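Local coordinates for protein chloride intracellular channel exc-4 (Caenorhabditis elegans, PDB 2YV9) that regulates the lumen size of the growing excretory canal and may insert into membranes to form chloride ion channels, at residues C40-M45 and D192-P197; G35-C40 and Q78-I83; N109-E114 and G185-E190; E236-D241 and K267-P272. One frame throughout, in Å; residues are numbered along the deposited sequence.

Interaction 1 of 4, residues C40-M45 and D192-P197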
loop_
_atom_site.group_PDB
_atom_site.type_symbol
_atom_site.label_atom_id
_atom_site.label_comp_id
_atom_site.label_asym_id
_atom_site.label_seq_id
_atom_site.Cartn_x
_atom_site.Cartn_y
_atom_site.Cartn_z
ATOM N N CYS A 40 -5.109 -2.441 -7.156
ATOM C CA CYS A 40 -5.215 -1.638 -8.379
ATOM C C CYS A 40 -6.678 -1.558 -8.857
ATOM O O CYS A 40 -7.172 -0.503 -9.276
ATOM C CB CYS A 40 -4.392 -2.247 -9.475
ATOM S SG CYS A 40 -2.551 -2.026 -9.191
ATOM N N GLN A 41 -7.345 -2.702 -8.851
ATOM C CA GLN A 41 -8.764 -2.679 -9.293
ATOM C C GLN A 41 -9.659 -1.874 -8.326
ATOM O O GLN A 41 -10.560 -1.165 -8.743
ATOM C CB GLN A 41 -9.389 -4.019 -9.501
ATOM C CG GLN A 41 -10.614 -3.836 -10.358
ATOM C CD GLN A 41 -11.350 -5.103 -10.840
ATOM O OE1 GLN A 41 -10.977 -6.251 -10.548
ATOM N NE2 GLN A 41 -12.449 -4.876 -11.578
ATOM N N GLU A 42 -9.425 -1.993 -7.031
ATOM C CA GLU A 42 -10.173 -1.205 -6.036
ATOM C C GLU A 42 -10.078 0.300 -6.391
ATOM O O GLU A 42 -11.096 0.970 -6.513
ATOM C CB GLU A 42 -9.568 -1.429 -4.657
ATOM C CG GLU A 42 -10.194 -0.619 -3.531
ATOM C CD GLU A 42 -9.670 -0.956 -2.147
ATOM O OE1 GLU A 42 -8.710 -1.757 -2.015
ATOM O OE2 GLU A 42 -10.194 -0.366 -1.178
ATOM N N PHE A 43 -8.870 0.852 -6.509
ATOM C CA PHE A 43 -8.745 2.277 -6.760
ATOM C C PHE A 43 -9.201 2.674 -8.149
ATOM O O PHE A 43 -9.747 3.785 -8.345
ATOM C CB PHE A 43 -7.358 2.821 -6.455
ATOM C CG PHE A 43 -6.993 2.666 -5.031
ATOM C CD1 PHE A 43 -7.826 3.153 -4.042
ATOM C CD2 PHE A 43 -5.855 2.002 -4.649
ATOM C CE1 PHE A 43 -7.512 2.982 -2.716
ATOM C CE2 PHE A 43 -5.545 1.856 -3.309
ATOM C CZ PHE A 43 -6.358 2.319 -2.358
ATOM N N TRP A 44 -8.995 1.795 -9.122
ATOM C CA TRP A 44 -9.472 2.093 -10.478
ATOM C C TRP A 44 -10.984 2.199 -10.438
ATOM O O TRP A 44 -11.550 3.194 -10.956
ATOM C CB TRP A 44 -8.997 1.047 -11.461
ATOM C CG TRP A 44 -9.217 1.330 -12.940
ATOM C CD1 TRP A 44 -10.024 2.277 -13.538
ATOM C CD2 TRP A 44 -8.627 0.578 -13.994
ATOM N NE1 TRP A 44 -9.912 2.170 -14.924
ATOM C CE2 TRP A 44 -9.045 1.137 -15.214
ATOM C CE3 TRP A 44 -7.711 -0.491 -14.015
ATOM C CZ2 TRP A 44 -8.662 0.606 -16.436
ATOM C CZ3 TRP A 44 -7.291 -0.989 -15.229
ATOM C CH2 TRP A 44 -7.777 -0.449 -16.434
ATOM N N MET A 45 -11.659 1.257 -9.750
ATOM C CA MET A 45 -13.114 1.414 -9.655
ATOM C C MET A 45 -13.528 2.743 -9.019
ATOM O O MET A 45 -14.469 3.436 -9.489
ATOM C CB MET A 45 -13.733 0.278 -8.845
ATOM C CG MET A 45 -13.658 -1.068 -9.549
ATOM S SD MET A 45 -14.415 -2.492 -8.791
ATOM C CE MET A 45 -16.084 -1.924 -8.607
ATOM N N ASP A 192 -17.702 -2.295 -2.303
ATOM C CA ASP A 192 -17.907 -2.940 -3.611
ATOM C C ASP A 192 -16.630 -3.009 -4.389
ATOM O O ASP A 192 -16.400 -3.978 -5.136
ATOM C CB ASP A 192 -18.907 -2.164 -4.391
ATOM C CG ASP A 192 -20.227 -2.042 -3.600
ATOM O OD1 ASP A 192 -20.822 -3.086 -3.259
ATOM O OD2 ASP A 192 -20.617 -0.895 -3.253
ATOM N N CYS A 193 -15.828 -1.962 -4.236
ATOM C CA CYS A 193 -14.567 -1.858 -4.961
ATOM C C CYS A 193 -13.585 -2.947 -4.461
ATOM O O CYS A 193 -12.639 -3.313 -5.184
ATOM C CB CYS A 193 -13.998 -0.507 -4.875
ATOM S SG CYS A 193 -15.062 0.738 -5.691
ATOM N N GLU A 194 -13.848 -3.507 -3.265
ATOM C CA GLU A 194 -13.063 -4.601 -2.684
ATOM C C GLU A 194 -13.714 -5.977 -2.911
ATOM O O GLU A 194 -13.065 -6.943 -3.330
ATOM C CB GLU A 194 -12.863 -4.357 -1.202
ATOM C CG GLU A 194 -12.070 -3.064 -0.993
ATOM C CD GLU A 194 -12.161 -2.490 0.407
ATOM O OE1 GLU A 194 -12.814 -3.108 1.281
ATOM O OE2 GLU A 194 -11.505 -1.435 0.628
ATOM N N LEU A 195 -14.999 -6.075 -2.635
ATOM C CA LEU A 195 -15.699 -7.387 -2.754
ATOM C C LEU A 195 -15.927 -7.822 -4.187
ATOM O O LEU A 195 -15.834 -8.992 -4.477
ATOM C CB LEU A 195 -17.081 -7.280 -2.062
ATOM C CG LEU A 195 -17.855 -8.583 -1.955
ATOM C CD1 LEU A 195 -16.995 -9.668 -1.259
ATOM C CD2 LEU A 195 -19.205 -8.330 -1.204
ATOM N N MET A 196 -16.315 -6.920 -5.100
ATOM C CA MET A 196 -16.696 -7.411 -6.416
ATOM C C MET A 196 -15.441 -8.017 -7.115
ATOM O O MET A 196 -15.501 -9.136 -7.618
ATOM C CB MET A 196 -17.372 -6.329 -7.257
ATOM C CG MET A 196 -18.755 -5.973 -6.738
ATOM S SD MET A 196 -19.418 -4.552 -7.704
ATOM C CE MET A 196 -21.200 -4.822 -7.398
ATOM N N PRO A 197 -14.309 -7.298 -7.069
ATOM C CA PRO A 197 -13.098 -8.016 -7.647
ATOM C C PRO A 197 -12.764 -9.343 -6.948
ATOM O O PRO A 197 -12.497 -10.318 -7.616
ATOM C CB PRO A 197 -11.989 -6.971 -7.470
ATOM C CG PRO A 197 -12.744 -5.616 -7.495
ATOM C CD PRO A 197 -14.014 -5.907 -6.704
#
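Met45 is the main bump of this contact, and Cys193, Met196 and Pro197 line the hollow that takes it. The contact joins helix 38-52 of the thioredoxin-like domain to helix 190-210 of the all-helical domain, the domain interface of the GST fold. The short axes pass 8.3 Å apart at an angle of 130°. Met45 CB rests on Cys193 SG at 3.5 Å. Further out, Met45 SD lies 3.8 Å from Pro197 CG. A bend at the last torsion of Met45 (chi3 57°) turns CE in over Cys193 CA, at 3.9 Å. The methyl also comes near Asp192 O and Met196 SD. On one flank the amide of Gln41 lies against the Pro197 ring, with Gln41 OE1 3.3 Å from Pro197 CB. Gln41 NE2 is hydrogen-bonded to Ser237 OG. Between these flanks the backbones come close, and Glu42 CA makes a CA-H...O contact of 3.4 Å with Cys193 O. On the other flank the extended chain of Glu42 reaches Glu194, whose CG lies against one face of the Glu42 carboxylate. The two carboxylate planes are 84° apart, and Glu42 OE2 and Glu194 OE2 are 2.5 Å from each other. Glu42 OE2 also forms a salt bridge with Arg95 of the second subunit. Were Glu42 cut back to an alanine, that arginine would probably lose this mate and a gap would open over Glu194 CG. Two acid oxygens so close suggest that one group holds a proton, while the arginine probably offsets the remaining charge.

Interaction 2 of 4, residues G35-C40 and Q78-I83. With CA (calcium ion), chain C.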
loop_
_atom_site.group_PDB
_atom_site.type_symbol
_atom_site.label_atom_id
_atom_site.label_comp_id
_atom_site.label_asym_id
_atom_site.label_seq_id
_atom_site.Cartn_x
_atom_site.Cartn_y
_atom_site.Cartn_z
ATOM N N GLY A 35 -3.089 -6.183 -15.191
ATOM C CA GLY A 35 -2.993 -7.351 -14.354
ATOM C C GLY A 35 -4.126 -7.464 -13.382
ATOM O O GLY A 35 -5.139 -6.762 -13.498
ATOM N N ALA A 36 -3.954 -8.369 -12.431
ATOM C CA ALA A 36 -5.017 -8.780 -11.512
ATOM C C ALA A 36 -4.782 -8.390 -10.069
ATOM O O ALA A 36 -5.352 -9.012 -9.162
ATOM C CB ALA A 36 -5.267 -10.223 -11.628
ATOM N N ASP A 37 -4.038 -7.316 -9.867
ATOM C CA ASP A 37 -3.766 -6.832 -8.542
ATOM C C ASP A 37 -5.078 -6.288 -7.982
ATOM O O ASP A 37 -5.715 -5.416 -8.622
ATOM C CB ASP A 37 -2.662 -5.785 -8.547
ATOM C CG ASP A 37 -2.343 -5.274 -7.161
ATOM O OD1 ASP A 37 -1.271 -5.664 -6.635
ATOM O OD2 ASP A 37 -3.131 -4.469 -6.585
ATOM N N LEU A 38 -5.482 -6.795 -6.796
ATOM C CA LEU A 38 -6.799 -6.348 -6.273
ATOM C C LEU A 38 -6.846 -4.899 -5.798
ATOM O O LEU A 38 -7.894 -4.208 -5.898
ATOM C CB LEU A 38 -7.212 -7.264 -5.156
ATOM C CG LEU A 38 -7.655 -8.657 -5.552
ATOM C CD1 LEU A 38 -7.718 -9.578 -4.302
ATOM C CD2 LEU A 38 -8.996 -8.639 -6.257
ATOM N N PHE A 39 -5.731 -4.397 -5.305
ATOM C CA PHE A 39 -5.668 -2.979 -4.844
ATOM C C PHE A 39 -5.726 -2.036 -6.044
ATOM O O PHE A 39 -6.338 -0.996 -5.984
ATOM C CB PHE A 39 -4.463 -2.799 -3.958
ATOM C CG PHE A 39 -4.482 -3.742 -2.831
ATOM C CD1 PHE A 39 -5.420 -3.588 -1.820
ATOM C CD2 PHE A 39 -3.730 -4.884 -2.849
ATOM C CE1 PHE A 39 -5.485 -4.513 -0.760
ATOM C CE2 PHE A 39 -3.834 -5.805 -1.804
ATOM C CZ PHE A 39 -4.695 -5.600 -0.767
ATOM N N CYS A 40 -5.109 -2.441 -7.156
ATOM C CA CYS A 40 -5.215 -1.638 -8.379
ATOM C C CYS A 40 -6.678 -1.558 -8.857
ATOM O O CYS A 40 -7.172 -0.503 -9.276
ATOM C CB CYS A 40 -4.392 -2.247 -9.475
ATOM S SG CYS A 40 -2.551 -2.026 -9.191
ATOM N N GLN A 78 5.357 -0.059 -5.286
ATOM C CA GLN A 78 4.629 -0.947 -6.181
ATOM C C GLN A 78 3.274 -0.366 -6.538
ATOM O O GLN A 78 2.695 0.411 -5.707
ATOM C CB GLN A 78 4.352 -2.292 -5.471
ATOM C CG GLN A 78 5.631 -3.061 -5.131
ATOM C CD GLN A 78 6.452 -3.343 -6.366
ATOM O OE1 GLN A 78 7.595 -2.859 -6.521
ATOM N NE2 GLN A 78 5.881 -4.104 -7.277
ATOM N N PRO A 79 2.740 -0.768 -7.711
ATOM C CA PRO A 79 1.388 -0.374 -8.001
ATOM C C PRO A 79 0.473 -0.954 -6.960
ATOM O O PRO A 79 0.791 -1.976 -6.361
ATOM C CB PRO A 79 1.104 -0.975 -9.377
ATOM C CG PRO A 79 2.420 -1.261 -9.962
ATOM C CD PRO A 79 3.296 -1.569 -8.812
ATOM N N PRO A 80 -0.665 -0.278 -6.716
ATOM C CA PRO A 80 -1.092 0.965 -7.347
ATOM C C PRO A 80 -0.325 2.194 -6.870
ATOM O O PRO A 80 0.047 2.327 -5.687
ATOM C CB PRO A 80 -2.537 1.107 -6.881
ATOM C CG PRO A 80 -2.559 0.390 -5.562
ATOM C CD PRO A 80 -1.613 -0.722 -5.667
ATOM N N ILE A 81 -0.086 3.094 -7.827
ATOM C CA ILE A 81 0.541 4.377 -7.580
ATOM C C ILE A 81 -0.309 5.407 -8.364
ATOM O O ILE A 81 -0.665 5.171 -9.515
ATOM C CB ILE A 81 2.018 4.449 -8.112
ATOM C CG1 ILE A 81 2.901 3.593 -7.228
ATOM C CG2 ILE A 81 2.547 5.840 -8.038
ATOM C CD1 ILE A 81 4.229 3.276 -7.896
ATOM N N MET A 82 -0.597 6.553 -7.754
ATOM C CA MET A 82 -1.406 7.596 -8.366
ATOM C C MET A 82 -0.619 8.887 -8.422
ATOM O O MET A 82 0.036 9.277 -7.396
ATOM C CB MET A 82 -2.735 7.781 -7.633
ATOM C CG MET A 82 -3.726 8.652 -8.412
ATOM S SD MET A 82 -5.355 8.640 -7.632
ATOM C CE MET A 82 -5.133 9.540 -6.129
ATOM N N ILE A 83 -0.628 9.521 -9.623
ATOM C CA ILE A 83 0.107 10.745 -9.871
ATOM C C ILE A 83 -0.840 11.882 -10.127
ATOM O O ILE A 83 -1.834 11.709 -10.874
ATOM C CB ILE A 83 1.033 10.667 -11.120
ATOM C CG1 ILE A 83 1.854 9.386 -11.101
ATOM C CG2 ILE A 83 1.959 11.854 -11.123
ATOM C CD1 ILE A 83 2.588 9.234 -9.926
HETATM CA CA CA C . 1.078 1.265 -3.482
HETATM O O HOH W 1 1.272 -4.412 -7.408
HETATM O O HOH W 2 -0.302 -4.469 -4.482
HETATM O O HOH W 3 1.256 -1.400 -3.241
#
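Asp37 faces Pro80 across a hallmark of the thioredoxin fold: the start of helix 38-52 set against the cis-proline loop before strand 81-84. The peptide bond between Pro79 and Pro80 is cis. Asp37 is the N-cap of the helix. With CG anti to the backbone N (chi1 -179°), its carboxylate sits over the first turn. Asp37 OD2 accepts from Cys40 N at 2.9 Å, on its anti side and 17° out of the carboxylate plane. A weak bond from Phe39 N goes to the same oxygen. The other oxygen, Asp37 OD1, reaches the loop through water: one molecule lies 2.9 Å from Asp37 OD1 and 2.7 Å from Pro79 O.

Next in the helix, Phe39 touches with its root. Its CB lies 3.9 Å from Pro80 CD, while the ring leads away to Asn94 and Arg198 of the same chain and to Asp93 of the second subunit. Cys40 then lays its sulfur against the cis peptide, with Cys40 SG 3.6 Å from Pro80 N. The same sulfur touches Pro79 CB, and the side chain also packs on Val24 of strand 19-25.

The cis-proline loop also holds a calcium ion. Backbone oxygens of Gln78, Pro80 and Thr92 bind it. Another water joins the ion to the loop: it lies 2.7 Å from the calcium ion and donates to Pro79 O at 3.2 Å.

Interaction 3 of 4, residues N109-E114 and G185-E190; sequences NVPLFE and GNSMTE
Glu190 folds back on loop 109-114 through two torsions: chi1, at 91°, is away from a staggered position, and chi2, at -86°, bends the chain. Together they set the carboxylate against the backbone of Glu114. Glu114 N donates to Glu190 OE2 at 3.2 Å, a nearly straight bond (167°) on the syn side of that oxygen. Glu190 OE1 lies 2.5 Å from Glu114 O. Glu190 N also donates to Leu112 O at 2.9 Å, almost along the C=O axis. The same Leu112 O has Thr189 CA at 3.1 Å, in a CA-H...O contact.

Apolar contacts flank the polar ones. Glu190 CB lies obliquely by the Phe113 ring, 3.8 Å from CD1. Leu112 and Met188 lie side by side, with Leu112 CD1 4.1 Å from Met188 CE. At the exposed end, Pro111 CG touches Ser187 OG.

The contact ties the loop after helix 94-107 to the start of helix 190-210. Thr189 is the N-cap there; Asp192 OD2 accepts from Thr189 N, the Asp half of a capping box like that of GSTs, while Thr189 OG1 bonds weakly to Tyr191 N. Cutting Glu190 back to an alanine is likely to leave Glu114 N without its acceptor and Glu114 O without its close partner. The short approach to Glu114 O suggests that the Glu190 carboxyl group is protonated, accepting on one oxygen and donating from the other.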
loop_
_atom_site.group_PDB
_atom_site.type_symbol
_atom_site.label_atom_id
_atom_site.label_comp_id
_atom_site.label_asym_id
_atom_site.label_seq_id
_atom_site.Cartn_x
_atom_site.Cartn_y
_atom_site.Cartn_z
ATOM N N ASN A 109 -19.720 15.762 -3.050
ATOM C CA ASN A 109 -20.954 15.136 -2.543
ATOM C C ASN A 109 -21.222 13.722 -3.058
ATOM O O ASN A 109 -22.388 13.346 -3.246
ATOM C CB ASN A 109 -22.177 16.054 -2.875
ATOM C CG ASN A 109 -23.379 15.785 -1.997
ATOM O OD1 ASN A 109 -24.542 16.090 -2.391
ATOM N ND2 ASN A 109 -23.149 15.255 -0.801
ATOM N N VAL A 110 -20.152 12.926 -3.286
ATOM C CA VAL A 110 -20.295 11.583 -3.814
ATOM C C VAL A 110 -20.264 10.569 -2.680
ATOM O O VAL A 110 -19.382 10.617 -1.845
ATOM C CB VAL A 110 -19.171 11.255 -4.782
ATOM C CG1 VAL A 110 -19.386 9.872 -5.386
ATOM C CG2 VAL A 110 -19.085 12.378 -5.860
ATOM N N PRO A 111 -21.271 9.702 -2.592
ATOM C CA PRO A 111 -21.404 8.756 -1.497
ATOM C C PRO A 111 -20.571 7.493 -1.659
ATOM O O PRO A 111 -21.048 6.367 -1.439
ATOM C CB PRO A 111 -22.904 8.392 -1.562
ATOM C CG PRO A 111 -23.188 8.410 -2.944
ATOM C CD PRO A 111 -22.424 9.597 -3.510
ATOM N N LEU A 112 -19.314 7.683 -1.998
ATOM C CA LEU A 112 -18.447 6.554 -2.345
ATOM C C LEU A 112 -17.814 5.873 -1.142
ATOM O O LEU A 112 -17.442 4.698 -1.233
ATOM C CB LEU A 112 -17.379 7.049 -3.310
ATOM C CG LEU A 112 -16.340 6.093 -3.889
ATOM C CD1 LEU A 112 -16.953 4.935 -4.663
ATOM C CD2 LEU A 112 -15.349 6.874 -4.815
ATOM N N PHE A 113 -17.660 6.593 -0.030
ATOM C CA PHE A 113 -17.002 6.038 1.141
ATOM C C PHE A 113 -17.919 6.037 2.314
ATOM O O PHE A 113 -18.546 7.077 2.631
ATOM C CB PHE A 113 -15.753 6.802 1.517
ATOM C CG PHE A 113 -14.664 6.664 0.519
ATOM C CD1 PHE A 113 -13.777 5.611 0.590
ATOM C CD2 PHE A 113 -14.555 7.563 -0.520
ATOM C CE1 PHE A 113 -12.774 5.500 -0.331
ATOM C CE2 PHE A 113 -13.576 7.451 -1.468
ATOM C CZ PHE A 113 -12.682 6.425 -1.379
ATOM N N GLU A 114 -17.967 4.871 2.944
ATOM C CA GLU A 114 -18.717 4.644 4.182
ATOM C C GLU A 114 -17.910 3.741 5.100
ATOM O O GLU A 114 -16.904 3.171 4.681
ATOM C CB GLU A 114 -20.045 3.979 3.876
ATOM C CG GLU A 114 -20.980 4.755 3.037
ATOM C CD GLU A 114 -21.468 6.014 3.682
ATOM O OE1 GLU A 114 -21.323 6.169 4.923
ATOM O OE2 GLU A 114 -21.986 6.852 2.928
ATOM N N GLY A 185 -26.119 -0.215 -0.061
ATOM C CA GLY A 185 -27.216 0.608 -0.501
ATOM C C GLY A 185 -27.270 0.691 -2.000
ATOM O O GLY A 185 -26.795 -0.246 -2.699
ATOM N N ASN A 186 -27.860 1.780 -2.494
ATOM C CA ASN A 186 -28.102 1.954 -3.919
ATOM C C ASN A 186 -26.883 2.433 -4.712
ATOM O O ASN A 186 -26.930 2.445 -5.950
ATOM C CB ASN A 186 -29.229 2.956 -4.107
ATOM C CG ASN A 186 -29.800 2.934 -5.503
ATOM O OD1 ASN A 186 -29.822 3.957 -6.202
ATOM N ND2 ASN A 186 -30.263 1.762 -5.924
ATOM N N SER A 187 -25.820 2.833 -4.016
ATOM C CA SER A 187 -24.659 3.471 -4.610
ATOM C C SER A 187 -23.426 2.595 -4.377
ATOM O O SER A 187 -23.280 1.963 -3.307
ATOM C CB SER A 187 -24.376 4.820 -3.976
ATOM O OG SER A 187 -25.208 5.805 -4.529
ATOM N N MET A 188 -22.565 2.574 -5.371
ATOM C CA MET A 188 -21.292 1.840 -5.244
ATOM C C MET A 188 -20.435 2.513 -4.190
ATOM O O MET A 188 -20.319 3.728 -4.184
ATOM C CB MET A 188 -20.545 1.851 -6.577
ATOM C CG MET A 188 -19.332 0.906 -6.593
ATOM S SD MET A 188 -18.383 0.987 -8.130
ATOM C CE MET A 188 -17.530 2.533 -7.907
ATOM N N THR A 189 -19.813 1.721 -3.297
ATOM C CA THR A 189 -18.936 2.243 -2.284
ATOM C C THR A 189 -17.583 1.533 -2.367
ATOM O O THR A 189 -17.424 0.589 -3.130
ATOM C CB THR A 189 -19.504 2.053 -0.849
ATOM O OG1 THR A 189 -19.625 0.652 -0.507
ATOM C CG2 THR A 189 -20.871 2.774 -0.690
ATOM N N GLU A 190 -16.643 1.957 -1.513
ATOM C CA GLU A 190 -15.327 1.315 -1.465
ATOM C C GLU A 190 -15.434 -0.196 -1.176
ATOM O O GLU A 190 -14.654 -1.004 -1.713
ATOM C CB GLU A 190 -14.383 2.032 -0.506
ATOM C CG GLU A 190 -14.368 1.512 0.967
ATOM C CD GLU A 190 -15.420 2.127 1.827
ATOM O OE1 GLU A 190 -15.257 2.080 3.088
ATOM O OE2 GLU A 190 -16.406 2.641 1.261
#

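Interaction 4 of 4, residues E236-D241 and K267-P272; sequences ESCPAD and KTHTIP
Asp241 grips Thr268 with both carboxylate oxygens, a two-bond link from the start of helix 241-251 to the loop before helix 273-280, within the all-helical domain of the GST fold. Asp241 is the first residue of its helix. Its OD1 accepts from Thr268 N through the syn lone pair, at 2.9 Å and 173°. The Thr268 hydroxyl donates the second bond, with OG1 2.6 Å from Asp241 OD2. That approach is also on the syn side, but 25° out of the carboxylate plane. Thr266 OG1 shares OD2, so the carboxylate is held from several directions.

Lys267 runs back along the chain before Asp241. Its CB points away from residues 236-241, but the chain then returns. Lys267 CG meets Ala240 CA at 4.0 Å. CD comes next and lies 3.6 Å from Cys238 O. CE is closer to the same Cys238 O, at 3.3 Å. The tip, NZ, passes this carbonyl and makes its hydrogen bond to Ile235 O, near the end of helix 232-236. The aliphatic part thus follows the loop while the ammonium group meets a backbone oxygen at the end of a helix, where the helix dipole probably suits its charge.

His269 adds a third point of contact. Its ring stacks on Tyr229 and also meets the ring of His200. Cys238 has SG anti to the backbone N (chi1 -177°), which aims the sulfur at the histidine. The sulfur comes to the ring edge, near its plane, with Cys238 SG 3.5 Å from His269 NE2.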
loop_
_atom_site.group_PDB
_atom_site.type_symbol
_atom_site.label_atom_id
_atom_site.label_comp_id
_atom_site.label_asym_id
_atom_site.label_seq_id
_atom_site.Cartn_x
_atom_site.Cartn_y
_atom_site.Cartn_z
ATOM N N GLU A 236 -14.691 -1.908 -16.729
ATOM C CA GLU A 236 -13.540 -1.238 -17.372
ATOM C C GLU A 236 -12.209 -1.604 -16.708
ATOM O O GLU A 236 -11.160 -1.615 -17.359
ATOM C CB GLU A 236 -13.741 0.279 -17.395
ATOM C CG GLU A 236 -14.845 0.709 -18.386
ATOM C CD GLU A 236 -14.682 0.102 -19.762
ATOM O OE1 GLU A 236 -13.612 0.321 -20.365
ATOM O OE2 GLU A 236 -15.608 -0.609 -20.229
ATOM N N SER A 237 -12.257 -1.928 -15.422
ATOM C CA SER A 237 -11.043 -2.200 -14.638
ATOM C C SER A 237 -10.784 -3.682 -14.452
ATOM O O SER A 237 -9.887 -4.051 -13.705
ATOM C CB SER A 237 -11.175 -1.549 -13.271
ATOM O OG SER A 237 -12.336 -2.064 -12.589
ATOM N N CYS A 238 -11.568 -4.535 -15.091
ATOM C CA CYS A 238 -11.529 -5.972 -14.799
ATOM C C CYS A 238 -10.524 -6.669 -15.714
ATOM O O CYS A 238 -10.605 -6.544 -16.957
ATOM C CB CYS A 238 -12.919 -6.601 -14.983
ATOM S SG CYS A 238 -12.967 -8.362 -14.547
ATOM N N PRO A 239 -9.566 -7.405 -15.109
ATOM C CA PRO A 239 -8.591 -8.053 -15.973
ATOM C C PRO A 239 -9.185 -9.213 -16.702
ATOM O O PRO A 239 -10.168 -9.755 -16.254
ATOM C CB PRO A 239 -7.540 -8.554 -14.996
ATOM C CG PRO A 239 -8.255 -8.764 -13.768
ATOM C CD PRO A 239 -9.273 -7.647 -13.710
ATOM N N ALA A 240 -8.534 -9.636 -17.802
ATOM C CA ALA A 240 -8.959 -10.844 -18.512
ATOM C C ALA A 240 -8.780 -12.118 -17.666
ATOM O O ALA A 240 -7.907 -12.193 -16.755
ATOM C CB ALA A 240 -8.141 -10.991 -19.867
ATOM N N ASP A 241 -9.620 -13.126 -17.971
ATOM C CA ASP A 241 -9.576 -14.392 -17.273
ATOM C C ASP A 241 -8.148 -14.953 -17.161
ATOM O O ASP A 241 -7.708 -15.428 -16.105
ATOM C CB ASP A 241 -10.390 -15.464 -17.994
ATOM C CG ASP A 241 -11.834 -15.072 -18.269
ATOM O OD1 ASP A 241 -12.438 -14.198 -17.557
ATOM O OD2 ASP A 241 -12.376 -15.686 -19.209
ATOM N N LYS A 267 -12.966 -12.218 -21.147
ATOM C CA LYS A 267 -13.459 -11.749 -19.887
ATOM C C LYS A 267 -14.831 -12.399 -19.676
ATOM O O LYS A 267 -15.831 -11.969 -20.274
ATOM C CB LYS A 267 -13.679 -10.234 -19.886
ATOM C CG LYS A 267 -12.472 -9.345 -19.811
ATOM C CD LYS A 267 -12.916 -7.950 -19.344
ATOM C CE LYS A 267 -12.064 -6.841 -19.917
ATOM N NZ LYS A 267 -12.715 -5.545 -19.594
ATOM N N THR A 268 -14.870 -13.423 -18.840
ATOM C CA THR A 268 -16.074 -14.213 -18.651
ATOM C C THR A 268 -16.938 -13.539 -17.593
ATOM O O THR A 268 -16.652 -13.636 -16.411
ATOM C CB THR A 268 -15.712 -15.641 -18.218
ATOM O OG1 THR A 268 -14.953 -16.272 -19.255
ATOM C CG2 THR A 268 -16.947 -16.462 -17.938
ATOM N N HIS A 269 -17.977 -12.841 -18.047
ATOM C CA HIS A 269 -18.948 -12.199 -17.204
ATOM C C HIS A 269 -20.316 -12.788 -17.462
ATOM O O HIS A 269 -21.202 -12.099 -17.949
ATOM C CB HIS A 269 -18.977 -10.695 -17.504
ATOM C CG HIS A 269 -17.726 -9.987 -17.116
ATOM N ND1 HIS A 269 -17.483 -8.667 -17.418
ATOM C CD2 HIS A 269 -16.650 -10.421 -16.420
ATOM C CE1 HIS A 269 -16.318 -8.312 -16.914
ATOM N NE2 HIS A 269 -15.779 -9.366 -16.328
ATOM N N THR A 270 -20.468 -14.041 -17.086
ATOM C CA THR A 270 -21.630 -14.835 -17.429
ATOM C C THR A 270 -22.182 -15.479 -16.189
ATOM O O THR A 270 -21.481 -16.190 -15.486
ATOM C CB THR A 270 -21.188 -15.920 -18.402
ATOM O OG1 THR A 270 -20.819 -15.274 -19.627
ATOM C CG2 THR A 270 -22.290 -16.918 -18.640
ATOM N N ILE A 271 -23.456 -15.235 -15.935
ATOM C CA ILE A 271 -24.177 -15.812 -14.843
ATOM C C ILE A 271 -24.755 -17.178 -15.248
ATOM O O ILE A 271 -25.274 -17.328 -16.361
ATOM C CB ILE A 271 -25.379 -14.891 -14.487
ATOM C CG1 ILE A 271 -24.881 -13.457 -14.210
ATOM C CG2 ILE A 271 -26.160 -15.484 -13.304
ATOM C CD1 ILE A 271 -23.827 -13.347 -13.094
ATOM N N PRO A 272 -24.668 -18.188 -14.366
ATOM C CA PRO A 272 -25.305 -19.452 -14.747
ATOM C C PRO A 272 -26.800 -19.294 -15.094
ATOM O O PRO A 272 -27.520 -18.434 -14.535
ATOM C CB PRO A 272 -25.129 -20.336 -13.512
ATOM C CG PRO A 272 -23.913 -19.776 -12.847
ATOM C CD PRO A 272 -23.997 -18.288 -13.057
#

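Interactions 1 and 2 are buried and share helix 38-52 and Cys40. The first sets that helix against helix 190-210, and the second sets its start against the cis-proline loop. Both touch the second subunit. Interactions 3 and 4 are partly buried loop contacts, about 23 Å apart between centres. They abut interaction 1 through Met188 and Ser237. The chemistry follows the place. Interaction 1 is mostly sulfur and proline packing, with a pair of acids at one flank. Interaction 2 adds water and calcium. In interactions 3 and 4 an acidic side chain near a helix start receives backbone N-H groups from a loop distant in sequence.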